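Local coordinates for papain-like protease (Human betacoronavirus 2c EMC/2012, PDB 4RNA), which is a viral cysteine protease that probably cleaves the coronavirus replicase polyprotein and, as in its relatives, removes ubiquitin from host proteins, at residues D65-K68 with A69-L73. Sequence-based numbering, arbitrary orientation.
Sequences DETK and ALKEL
Lys-68 and Glu-72, one helical turn apart, meet on the exposed face of helix 64-74. A chi1 of -179° swings Lys-68 CG opposite the backbone N and sends the chain across the glutamate, whose one oxygen OE2 lies against CG and CE of the lysine, 3.3 Å from Lys-68 CE. The charged ends stop short of a salt bridge: Lys-68 NZ stands 4.6 Å from Glu-72 OE2, which leaves at most a weak, longer-range attraction. Long, flexible chains with polar ends suit such a surface.

The tight part is the backbone. Leu-70 N donates to Glu-66 O at 2.7 Å, nearly straight at 168°, and the same i to i+4 step joins Ala-69 N to Asp-65 O, Lys-71 N to Thr-67 O and Glu-72 N to Lys-68 O. Leu-70 packs its CB 3.3 Å from both Glu-66 O and Thr-67 O, while its side chain packs on Val-77. Small Ala-69 sets its CB beside Asp-65 O and Glu-66 O and touches Asp-13. Glu-66, the buried member, points away from the following turn to form a salt bridge with Arg-18 and accept a hydrogen bond from Thr-63 N.

On another flank the aliphatic root of Lys-71 packs on the Thr-67 carbonyl, and bends at chi3 and chi4 bring NZ 3.7 Å from Thr-67 CG2; the threonine hydroxyl is hydrogen-bonded to Thr-63 O.

The bonds mark an alpha-helix, amphipathic in setting Glu-66, Ala-69 and Leu-70 against exposed Lys-68, Lys-71 and Glu-72; it follows the N-terminal sheet, consistent with PLpro's ubiquitin-like domain, and probably leads into the catalytic region through helix 81-92.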
ATOM      1  N   ASP A  65       3.940 -23.598   9.844  1.00 35.94           N
ATOM      2  CA  ASP A  65       5.097 -23.771   8.948  1.00 36.44           C
ATOM      3  C   ASP A  65       4.893 -22.901   7.720  1.00 34.95           C
ATOM      4  O   ASP A  65       5.843 -22.300   7.211  1.00 30.59           O
ATOM      5  CB  ASP A  65       5.353 -25.220   8.499  1.00 34.83           C
ATOM      6  CG  ASP A  65       5.805 -26.154   9.673  1.00 44.78           C
ATOM      7  OD1 ASP A  65       6.625 -25.693  10.435  1.00 47.00           O
ATOM      8  OD2 ASP A  65       5.328 -27.322   9.837  1.00 45.40           O
ATOM      9  N   GLU A  66       3.658 -22.889   7.209  1.00 33.77           N
ATOM     10  CA  GLU A  66       3.417 -22.114   6.002  1.00 33.03           C
ATOM     11  C   GLU A  66       3.554 -20.604   6.246  1.00 33.42           C
ATOM     12  O   GLU A  66       4.042 -19.887   5.370  1.00 28.49           O
ATOM     13  CB  GLU A  66       2.048 -22.445   5.427  1.00 31.60           C
ATOM     14  CG  GLU A  66       2.051 -23.825   4.795  1.00 31.95           C
ATOM     15  CD  GLU A  66       0.641 -24.385   4.605  1.00 33.16           C
ATOM     16  OE1 GLU A  66      -0.268 -23.948   5.347  1.00 31.11           O
ATOM     17  OE2 GLU A  66       0.485 -25.326   3.751  1.00 33.36           O
ATOM     18  N   THR A  67       3.106 -20.143   7.419  1.00 29.37           N
ATOM     19  CA  THR A  67       3.255 -18.754   7.811  1.00 35.00           C
ATOM     20  C   THR A  67       4.730 -18.314   7.777  1.00 38.05           C
ATOM     21  O   THR A  67       5.101 -17.250   7.233  1.00 33.57           O
ATOM     22  CB  THR A  67       2.655 -18.544   9.217  1.00 32.91           C
ATOM     23  OG1 THR A  67       1.235 -18.651   9.079  1.00 37.80           O
ATOM     24  CG2 THR A  67       2.984 -17.227   9.718  1.00 34.99           C
ATOM     25  N   LYS A  68       5.579 -19.170   8.325  1.00 36.52           N
ATOM     26  CA  LYS A  68       7.009 -18.931   8.251  1.00 38.14           C
ATOM     27  C   LYS A  68       7.617 -19.024   6.844  1.00 38.78           C
ATOM     28  O   LYS A  68       8.495 -18.232   6.517  1.00 36.87           O
ATOM     29  CB  LYS A  68       7.709 -19.886   9.216  1.00 39.38           C
ATOM     30  CG  LYS A  68       9.215 -19.730   9.259  1.00 48.53           C
ATOM     31  CD  LYS A  68       9.746 -20.512  10.456  1.00 50.91           C
ATOM     32  CE  LYS A  68      11.115 -21.106  10.202  1.00 60.51           C
ATOM     33  NZ  LYS A  68      11.293 -22.263  11.125  1.00 64.93           N
ATOM     34  N   ALA A  69       7.172 -19.994   6.022  1.00 32.81           N
ATOM     35  CA  ALA A  69       7.611 -20.064   4.635  1.00 34.49           C
ATOM     36  C   ALA A  69       7.173 -18.802   3.877  1.00 32.23           C
ATOM     37  O   ALA A  69       7.944 -18.235   3.076  1.00 31.58           O
ATOM     38  CB  ALA A  69       7.083 -21.313   3.953  1.00 30.73           C
ATOM     39  N   LEU A  70       5.937 -18.392   4.097  1.00 33.23           N
ATOM     40  CA  LEU A  70       5.417 -17.134   3.541  1.00 32.96           C
ATOM     41  C   LEU A  70       6.368 -15.944   3.898  1.00 32.95           C
ATOM     42  O   LEU A  70       6.889 -15.256   3.017  1.00 34.40           O
ATOM     43  CB  LEU A  70       4.008 -16.867   4.101  1.00 29.28           C
ATOM     44  CG  LEU A  70       3.362 -15.547   3.684  1.00 40.78           C
ATOM     45  CD1 LEU A  70       3.044 -15.781   2.235  1.00 33.68           C
ATOM     46  CD2 LEU A  70       2.053 -15.216   4.412  1.00 39.79           C
ATOM     47  N   LYS A  71       6.625 -15.721   5.175  1.00 33.98           N
ATOM     48  CA  LYS A  71       7.502 -14.608   5.575  1.00 41.33           C
ATOM     49  C   LYS A  71       8.903 -14.730   4.959  1.00 42.72           C
ATOM     50  O   LYS A  71       9.509 -13.727   4.563  1.00 42.41           O
ATOM     51  CB  LYS A  71       7.614 -14.481   7.101  1.00 43.27           C
ATOM     52  CG  LYS A  71       6.305 -14.147   7.811  1.00 51.78           C
ATOM     53  CD  LYS A  71       6.549 -13.780   9.275  1.00 60.15           C
ATOM     54  CE  LYS A  71       7.202 -14.920  10.063  1.00 71.81           C
ATOM     55  NZ  LYS A  71       6.234 -15.832  10.761  1.00 71.36           N
ATOM     56  N   GLU A  72       9.419 -15.945   4.871  1.00 41.47           N
ATOM     57  CA  GLU A  72      10.759 -16.111   4.340  1.00 44.46           C
ATOM     58  C   GLU A  72      10.834 -15.774   2.843  1.00 40.17           C
ATOM     59  O   GLU A  72      11.810 -15.257   2.405  1.00 38.26           O
ATOM     60  CB  GLU A  72      11.283 -17.512   4.603  1.00 46.99           C
ATOM     61  CG  GLU A  72      11.660 -17.753   6.052  1.00 51.70           C
ATOM     62  CD  GLU A  72      11.974 -19.213   6.344  1.00 60.84           C
ATOM     63  OE1 GLU A  72      12.041 -20.044   5.401  1.00 55.57           O
ATOM     64  OE2 GLU A  72      12.149 -19.555   7.537  1.00 72.04           O
ATOM     65  N   LEU A  73       9.794 -16.042   2.071  1.00 37.66           N
ATOM     66  CA  LEU A  73       9.859 -15.823   0.659  1.00 33.56           C
ATOM     67  C   LEU A  73       9.348 -14.402   0.286  1.00 36.41           C
ATOM     68  O   LEU A  73       9.873 -13.740  -0.592  1.00 37.16           O
ATOM     69  CB  LEU A  73       9.019 -16.886  -0.027  1.00 33.31           C
ATOM     70  CG  LEU A  73       8.683 -16.713  -1.522  1.00 34.84           C
ATOM     71  CD1 LEU A  73       9.912 -16.677  -2.412  1.00 34.13           C
ATOM     72  CD2 LEU A  73       7.747 -17.842  -1.974  1.00 34.98           C
TER